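PDB 3S99: purine-binding protein BAB2_0673 from Brucella melitensis biovar Abortus, which binds adenine and probably other purines such as guanine, and may serve an ABC-type uptake system for these bases. Local coordinates for residues A[68-72]-A[95-99]; A[157-163]-A[214-218]. All blocks are in the same frame, centred on the assembly; numbering follows the deposited sequence.

Overall arrangement
Contacts 1 and 2 flank bound adenine from the two lobes of the binding protein, their centres about 14 Å apart, and each lies at the strand ends of a different sheet. Contact 1 joins the loop after strand 61-66 to the 3-10 turn that leads into helix 98-105; it is partly buried, about 16 Å from the centre of the chain, and relies on a tyrosine hydroxyl and a water bridge. Contact 2 sets the start of helix 161-175 and the loop before it against the loop after strand 211-214; it is buried, about 8 Å from that centre, and built on a histidine-carboxylate bond. The lobes meet beside the ligand, where Phe95 CE2 packs 4.0 Å from Val160 CG1.

Contact 1: A[68-72]-A[95-99]; sequences NVAEG and FGYMD. With ADE (adenine), chain T.
Tyr97 reaches across to Val69 with its hydroxyl, and OH donates a very short hydrogen bond of 2.5 Å to Val69 O. Val69 O lies at the edge of the phenol ring, in its plane, 3.4 Å from Tyr97 CE1. Val69 adds its own side chain, crossing the tyrosine at about a right angle with CB 3.5 Å from Tyr97 OH. With CG beside its backbone N (chi1 -59°), Tyr97 runs its ring back to the 68-72 loop.

The second grip is looser. Glu71 stretches its extended chain alongside Gly96, bringing OE2 to 3.6 Å from Gly96 CA. Water 1 completes the link, donating to Glu71 OE2 at 3.0 Å and accepting from Gly96 N at 2.7 Å.

Further out, Ile32 of strand 27-32 touches both Val69 and Tyr97, and Asp74 OD2 takes a hydrogen bond from Ala70 N. The 95-97 turn closes with Met98 N bonded to Phe95 O at 3.0 Å. Phe95 N meets adenine N9 at 2.8 Å, one residue from the water-bridged Gly96. A loop and a 3-10 turn leading into helix 98-105 thus meet beyond the C-terminal ends of parallel strands in an alpha/beta lobe, the usual location of the ligand site in periplasmic-type binding proteins.

Contact 2: A[157-163]-A[214-218]; sequences SVPVPEV and QHTDS. With ADE (adenine), chain T.
This is a buried polar contact that sets the 157-160 loop and the first turn of helix 161-175 against the loop after strand 211-214, and it forms one wall of the adenine pocket. His215 is its main element, meeting Ser157, Glu162 and Val163. Its NE2 donates to Glu162 OE2 at 2.9 Å, with an N-H...O angle of 160°; the oxygen lies in the ring plane but is met on its anti side and somewhat out of the carboxylate plane, and carboxylate and ring planes are turned 38° apart. Glu162 arrives through an extended chain, CG anti to the backbone N (chi1 177°).

Val163, next on that helix, lays CG2 over one face of the imidazole, 3.7 Å from the His215 ring centroid and almost centred, a CH-pi contact. At the ring edge, water 2 lies 2.6 Å from His215 ND1 and donates to Val163 O, so both ring nitrogens have partners. Closer to the strand ends, Ser157 OG donates to His215 O at 3.0 Å from above the carbonyl plane, while Thr216 CG2 packs against Ser157. Gln214 NE2 braces the second loop through Thr216 O and Ser218 O, and Thr216 OG1 is hydrogen-bonded to Glu197 OE1.

Glu162 OE2 lies 2.7 Å from adenine N7, and Asp217 OD1 lies 2.7 Å from adenine N1. His215 lines the pocket through CD2, 3.6 Å from adenine N6, and also orients Glu162 OE2 through NE2. With Phe95 N, a backbone donor, beside adenine N9, a proton on N7 would fit a neutral 7H tautomer; an additional shared proton would probably be needed only between Asp217 OD1 and adenine N1.

Contact 1: A[68-72]-A[95-99]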
ATOM      1  N   ASN A  68       4.151  12.368 -11.276  1.00 19.16           N
ATOM      2  CA  ASN A  68       3.382  11.856 -12.430  1.00 20.55           C
ATOM      3  C   ASN A  68       4.309  11.230 -13.479  1.00 20.20           C
ATOM      4  O   ASN A  68       4.126  11.422 -14.667  1.00 21.74           O
ATOM      5  CB  ASN A  68       2.498  12.962 -13.039  1.00 21.56           C
ATOM      6  CG  ASN A  68       1.319  13.343 -12.132  1.00 23.03           C
ATOM      7  OD1 ASN A  68       0.585  12.481 -11.689  1.00 24.23           O
ATOM      8  ND2 ASN A  68       1.151  14.641 -11.853  1.00 21.56           N
ATOM      9  N   VAL A  69       5.338  10.528 -13.019  1.00 19.72           N
ATOM     10  CA  VAL A  69       6.298   9.870 -13.904  1.00 19.49           C
ATOM     11  C   VAL A  69       5.736   8.475 -14.260  1.00 19.83           C
ATOM     12  O   VAL A  69       5.606   7.621 -13.383  1.00 18.94           O
ATOM     13  CB  VAL A  69       7.670   9.729 -13.210  1.00 18.76           C
ATOM     14  CG1 VAL A  69       8.664   8.959 -14.076  1.00 17.07           C
ATOM     15  CG2 VAL A  69       8.241  11.085 -12.852  1.00 18.95           C
ATOM     16  N   ALA A  70       5.397   8.266 -15.533  1.00 21.45           N
ATOM     17  CA  ALA A  70       4.858   6.982 -16.009  1.00 22.26           C
ATOM     18  C   ALA A  70       5.918   5.878 -15.971  1.00 23.14           C
ATOM     19  O   ALA A  70       7.099   6.167 -16.022  1.00 22.59           O
ATOM     20  CB  ALA A  70       4.318   7.128 -17.403  1.00 22.80           C
ATOM     21  N   GLU A  71       5.480   4.614 -15.891  1.00 24.63           N
ATOM     22  CA  GLU A  71       6.384   3.458 -16.031  1.00 25.66           C
ATOM     23  C   GLU A  71       7.004   3.422 -17.431  1.00 25.70           C
ATOM     24  O   GLU A  71       6.472   4.009 -18.372  1.00 26.40           O
ATOM     25  CB  GLU A  71       5.649   2.127 -15.844  1.00 26.86           C
ATOM     26  CG  GLU A  71       4.667   2.067 -14.700  1.00 31.28           C
ATOM     27  CD  GLU A  71       3.859   0.773 -14.681  1.00 35.43           C
ATOM     28  OE1 GLU A  71       3.770   0.072 -15.716  1.00 40.81           O
ATOM     29  OE2 GLU A  71       3.312   0.460 -13.609  1.00 38.85           O
ATOM     30  N   GLY A  72       8.125   2.714 -17.563  1.00 24.43           N
ATOM     31  CA  GLY A  72       8.740   2.503 -18.861  1.00 24.26           C
ATOM     32  C   GLY A  72       9.694   3.627 -19.238  1.00 23.68           C
ATOM     33  O   GLY A  72      10.553   3.985 -18.436  1.00 22.38           O
ATOM     34  N   PHE A  95       5.831   0.445  -7.795  1.00 15.58           N
ATOM     35  CA  PHE A  95       6.175  -0.889  -8.247  1.00 15.75           C
ATOM     36  C   PHE A  95       6.685  -0.954  -9.681  1.00 16.18           C
ATOM     37  O   PHE A  95       7.658  -1.634  -9.954  1.00 15.29           O
ATOM     38  CB  PHE A  95       4.967  -1.825  -8.110  1.00 15.64           C
ATOM     39  CG  PHE A  95       5.262  -3.242  -8.507  1.00 16.72           C
ATOM     40  CD1 PHE A  95       6.218  -3.984  -7.820  1.00 17.76           C
ATOM     41  CD2 PHE A  95       4.573  -3.846  -9.546  1.00 19.28           C
ATOM     42  CE1 PHE A  95       6.508  -5.300  -8.179  1.00 17.33           C
ATOM     43  CE2 PHE A  95       4.848  -5.178  -9.916  1.00 21.08           C
ATOM     44  CZ  PHE A  95       5.812  -5.907  -9.203  1.00 20.24           C
ATOM     45  N   GLY A  96       6.039  -0.241 -10.589  1.00 16.34           N
ATOM     46  CA  GLY A  96       6.408  -0.282 -12.013  1.00 17.72           C
ATOM     47  C   GLY A  96       7.757   0.338 -12.342  1.00 17.52           C
ATOM     48  O   GLY A  96       8.259   0.220 -13.461  1.00 19.24           O
ATOM     49  N   TYR A  97       8.351   1.011 -11.372  1.00 16.44           N
ATOM     50  CA  TYR A  97       9.710   1.506 -11.539  1.00 16.71           C
ATOM     51  C   TYR A  97      10.763   0.432 -11.275  1.00 16.96           C
ATOM     52  O   TYR A  97      11.953   0.729 -11.351  1.00 16.91           O
ATOM     53  CB  TYR A  97       9.996   2.663 -10.580  1.00 16.02           C
ATOM     54  CG  TYR A  97       9.075   3.871 -10.735  1.00 17.00           C
ATOM     55  CD1 TYR A  97       8.500   4.195 -11.963  1.00 17.33           C
ATOM     56  CD2 TYR A  97       8.786   4.683  -9.641  1.00 17.20           C
ATOM     57  CE1 TYR A  97       7.673   5.283 -12.092  1.00 18.45           C
ATOM     58  CE2 TYR A  97       7.977   5.797  -9.779  1.00 18.27           C
ATOM     59  CZ  TYR A  97       7.423   6.077 -11.003  1.00 18.01           C
ATOM     60  OH  TYR A  97       6.610   7.167 -11.154  1.00 22.03           O
ATOM     61  N   MET A  98      10.347  -0.804 -10.994  1.00 17.31           N
ATOM     62  CA  MET A  98      11.326  -1.851 -10.658  1.00 18.55           C
ATOM     63  C   MET A  98      12.411  -2.009 -11.738  1.00 18.70           C
ATOM     64  O   MET A  98      13.585  -1.785 -11.496  1.00 18.57           O
ATOM     65  CB  MET A  98      10.638  -3.197 -10.418  1.00 18.28           C
ATOM     66  CG  MET A  98      11.598  -4.302 -10.074  1.00 19.26           C
ATOM     67  SD  MET A  98      10.771  -5.732  -9.318  1.00 22.11           S
ATOM     68  CE  MET A  98       9.902  -6.396 -10.748  1.00 20.30           C
ATOM     69  N   ASP A  99      12.000  -2.420 -12.917  1.00 18.87           N
ATOM     70  CA  ASP A  99      12.933  -2.674 -14.011  1.00 20.01           C
ATOM     71  C   ASP A  99      13.676  -1.424 -14.483  1.00 19.11           C
ATOM     72  O   ASP A  99      14.878  -1.480 -14.725  1.00 20.30           O
ATOM     73  CB  ASP A  99      12.195  -3.386 -15.173  1.00 21.23           C
ATOM     74  CG  ASP A  99      11.760  -4.787 -14.801  1.00 23.10           C
ATOM     75  OD1 ASP A  99      12.157  -5.262 -13.712  1.00 24.63           O
ATOM     76  OD2 ASP A  99      11.035  -5.421 -15.598  1.00 27.73           O
TER
HETATM   77  N9  ADE T 400       3.515   0.627  -6.160  1.00 15.21           N
HETATM   78  C8  ADE T 400       3.222  -0.350  -5.234  1.00 17.36           C
HETATM   79  N7  ADE T 400       2.121  -0.150  -4.551  1.00 17.16           N
HETATM   80  C5  ADE T 400       1.698   1.059  -5.116  1.00 17.93           C
HETATM   81  C6  ADE T 400       0.585   1.799  -4.826  1.00 19.18           C
HETATM   82  N6  ADE T 400      -0.212   1.338  -3.850  1.00 15.52           N
HETATM   83  N1  ADE T 400       0.385   2.965  -5.522  1.00 18.08           N
HETATM   84  C2  ADE T 400       1.274   3.317  -6.467  1.00 19.72           C
HETATM   85  N3  ADE T 400       2.385   2.680  -6.837  1.00 18.95           N
HETATM   86  C4  ADE T 400       2.517   1.553  -6.101  1.00 16.70           C
HETATM   87  O   HOH W   1       3.975   1.503 -10.923  1.00 23.58           O

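Contact 2: A[157-163]-A[214-218]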
ATOM      1  N   SER A 157      -6.530  -1.309  -8.522  1.00 20.39           N
ATOM      2  CA  SER A 157      -5.642  -0.556  -9.413  1.00 20.01           C
ATOM      3  C   SER A 157      -5.274  -1.450 -10.582  1.00 20.95           C
ATOM      4  O   SER A 157      -6.001  -1.504 -11.578  1.00 20.84           O
ATOM      5  CB  SER A 157      -4.383  -0.120  -8.642  1.00 19.61           C
ATOM      6  OG  SER A 157      -3.955  -1.119  -7.693  1.00 18.91           O
ATOM      7  N   VAL A 158      -4.168  -2.180 -10.424  1.00 20.68           N
ATOM      8  CA  VAL A 158      -3.709  -3.144 -11.413  1.00 22.24           C
ATOM      9  C   VAL A 158      -3.555  -4.464 -10.674  1.00 22.15           C
ATOM     10  O   VAL A 158      -3.172  -4.471  -9.513  1.00 21.14           O
ATOM     11  CB  VAL A 158      -2.347  -2.744 -12.051  1.00 21.69           C
ATOM     12  CG1 VAL A 158      -2.526  -1.622 -13.112  1.00 24.29           C
ATOM     13  CG2 VAL A 158      -1.380  -2.303 -11.008  1.00 21.69           C
ATOM     14  N   PRO A 159      -3.833  -5.590 -11.351  1.00 22.99           N
ATOM     15  CA  PRO A 159      -3.847  -6.887 -10.683  1.00 22.41           C
ATOM     16  C   PRO A 159      -2.441  -7.486 -10.463  1.00 21.62           C
ATOM     17  O   PRO A 159      -2.173  -8.622 -10.827  1.00 21.88           O
ATOM     18  CB  PRO A 159      -4.703  -7.747 -11.634  1.00 23.74           C
ATOM     19  CG  PRO A 159      -4.444  -7.180 -12.966  1.00 25.49           C
ATOM     20  CD  PRO A 159      -4.278  -5.690 -12.757  1.00 24.80           C
ATOM     21  N   VAL A 160      -1.545  -6.735  -9.836  1.00 20.00           N
ATOM     22  CA  VAL A 160      -0.244  -7.270  -9.495  1.00 18.87           C
ATOM     23  C   VAL A 160      -0.357  -7.998  -8.145  1.00 18.27           C
ATOM     24  O   VAL A 160      -1.324  -7.778  -7.396  1.00 17.24           O
ATOM     25  CB  VAL A 160       0.798  -6.159  -9.457  1.00 18.61           C
ATOM     26  CG1 VAL A 160       0.996  -5.556 -10.908  1.00 19.95           C
ATOM     27  CG2 VAL A 160       0.394  -5.105  -8.402  1.00 15.66           C
ATOM     28  N   PRO A 161       0.650  -8.828  -7.789  1.00 17.89           N
ATOM     29  CA  PRO A 161       0.510  -9.606  -6.555  1.00 17.25           C
ATOM     30  C   PRO A 161       0.233  -8.780  -5.293  1.00 16.66           C
ATOM     31  O   PRO A 161      -0.562  -9.202  -4.463  1.00 16.64           O
ATOM     32  CB  PRO A 161       1.857 -10.345  -6.446  1.00 18.04           C
ATOM     33  CG  PRO A 161       2.320 -10.482  -7.888  1.00 18.46           C
ATOM     34  CD  PRO A 161       1.892  -9.156  -8.509  1.00 18.52           C
ATOM     35  N   GLU A 162       0.838  -7.612  -5.150  1.00 16.40           N
ATOM     36  CA  GLU A 162       0.514  -6.739  -3.995  1.00 17.26           C
ATOM     37  C   GLU A 162      -1.003  -6.473  -3.840  1.00 17.81           C
ATOM     38  O   GLU A 162      -1.547  -6.479  -2.712  1.00 17.46           O
ATOM     39  CB  GLU A 162       1.245  -5.397  -4.087  1.00 17.38           C
ATOM     40  CG  GLU A 162       0.906  -4.399  -2.965  1.00 18.26           C
ATOM     41  CD  GLU A 162       1.575  -3.062  -3.160  1.00 18.06           C
ATOM     42  OE1 GLU A 162       2.778  -3.070  -3.518  1.00 17.83           O
ATOM     43  OE2 GLU A 162       0.914  -2.010  -2.965  1.00 16.44           O
ATOM     44  N   VAL A 163      -1.681  -6.273  -4.965  1.00 17.18           N
ATOM     45  CA  VAL A 163      -3.109  -5.971  -4.931  1.00 16.90           C
ATOM     46  C   VAL A 163      -3.934  -7.225  -4.652  1.00 17.72           C
ATOM     47  O   VAL A 163      -4.893  -7.165  -3.861  1.00 18.40           O
ATOM     48  CB  VAL A 163      -3.557  -5.259  -6.224  1.00 17.15           C
ATOM     49  CG1 VAL A 163      -5.047  -4.931  -6.161  1.00 15.83           C
ATOM     50  CG2 VAL A 163      -2.718  -3.986  -6.426  1.00 15.31           C
ATOM     51  N   GLN A 214     -10.147   0.674  -1.331  1.00 15.96           N
ATOM     52  CA  GLN A 214      -9.386   0.821  -2.592  1.00 16.73           C
ATOM     53  C   GLN A 214      -7.928   0.421  -2.506  1.00 15.68           C
ATOM     54  O   GLN A 214      -7.345   0.423  -1.427  1.00 15.49           O
ATOM     55  CB  GLN A 214      -9.438   2.267  -3.075  1.00 17.26           C
ATOM     56  CG  GLN A 214      -8.515   3.182  -2.282  1.00 17.42           C
ATOM     57  CD  GLN A 214      -8.781   4.623  -2.528  1.00 19.65           C
ATOM     58  OE1 GLN A 214      -9.931   5.086  -2.415  1.00 21.40           O
ATOM     59  NE2 GLN A 214      -7.722   5.373  -2.838  1.00 18.39           N
ATOM     60  N   HIS A 215      -7.344   0.103  -3.668  1.00 15.68           N
ATOM     61  CA  HIS A 215      -5.888   0.034  -3.813  1.00 15.90           C
ATOM     62  C   HIS A 215      -5.354   1.009  -4.865  1.00 16.50           C
ATOM     63  O   HIS A 215      -4.283   0.806  -5.447  1.00 16.37           O
ATOM     64  CB  HIS A 215      -5.468  -1.384  -4.146  1.00 15.90           C
ATOM     65  CG  HIS A 215      -4.095  -1.743  -3.670  1.00 17.14           C
ATOM     66  ND1 HIS A 215      -3.836  -2.905  -2.964  1.00 17.17           N
ATOM     67  CD2 HIS A 215      -2.894  -1.136  -3.851  1.00 17.20           C
ATOM     68  CE1 HIS A 215      -2.540  -2.978  -2.707  1.00 15.21           C
ATOM     69  NE2 HIS A 215      -1.941  -1.932  -3.254  1.00 15.57           N
ATOM     70  N   THR A 216      -6.113   2.076  -5.102  1.00 16.93           N
ATOM     71  CA  THR A 216      -5.655   3.209  -5.907  1.00 16.45           C
ATOM     72  C   THR A 216      -5.188   4.337  -4.965  1.00 16.45           C
ATOM     73  O   THR A 216      -5.332   4.243  -3.729  1.00 15.89           O
ATOM     74  CB  THR A 216      -6.785   3.673  -6.809  1.00 18.21           C
ATOM     75  OG1 THR A 216      -7.929   4.023  -5.995  1.00 16.95           O
ATOM     76  CG2 THR A 216      -7.143   2.542  -7.837  1.00 17.11           C
ATOM     77  N   ASP A 217      -4.627   5.392  -5.545  1.00 16.60           N
ATOM     78  CA  ASP A 217      -3.758   6.339  -4.823  1.00 16.73           C
ATOM     79  C   ASP A 217      -4.440   7.574  -4.252  1.00 17.51           C
ATOM     80  O   ASP A 217      -3.870   8.257  -3.399  1.00 16.44           O
ATOM     81  CB  ASP A 217      -2.622   6.785  -5.767  1.00 16.92           C
ATOM     82  CG  ASP A 217      -1.614   5.658  -6.065  1.00 17.97           C
ATOM     83  OD1 ASP A 217      -1.769   4.544  -5.475  1.00 19.65           O
ATOM     84  OD2 ASP A 217      -0.643   5.901  -6.861  1.00 19.34           O
ATOM     85  N   SER A 218      -5.651   7.885  -4.718  1.00 18.61           N
ATOM     86  CA  SER A 218      -6.204   9.210  -4.458  1.00 20.06           C
ATOM     87  C   SER A 218      -7.366   9.192  -3.482  1.00 19.80           C
ATOM     88  O   SER A 218      -7.912   8.135  -3.157  1.00 20.56           O
ATOM     89  CB  SER A 218      -6.656   9.900  -5.764  1.00 20.87           C
ATOM     90  OG  SER A 218      -7.988   9.550  -6.056  1.00 20.81           O
TER
HETATM   91  N9  ADE T 400       3.515   0.627  -6.160  1.00 15.21           N
HETATM   92  C8  ADE T 400       3.222  -0.350  -5.234  1.00 17.36           C
HETATM   93  N7  ADE T 400       2.121  -0.150  -4.551  1.00 17.16           N
HETATM   94  C5  ADE T 400       1.698   1.059  -5.116  1.00 17.93           C
HETATM   95  C6  ADE T 400       0.585   1.799  -4.826  1.00 19.18           C
HETATM   96  N6  ADE T 400      -0.212   1.338  -3.850  1.00 15.52           N
HETATM   97  N1  ADE T 400       0.385   2.965  -5.522  1.00 18.08           N
HETATM   98  C2  ADE T 400       1.274   3.317  -6.467  1.00 19.72           C
HETATM   99  N3  ADE T 400       2.385   2.680  -6.837  1.00 18.95           N
HETATM  100  C4  ADE T 400       2.517   1.553  -6.101  1.00 16.70           C
HETATM  101  O   HOH W   2      -5.639  -4.742  -2.345  1.00 17.70           O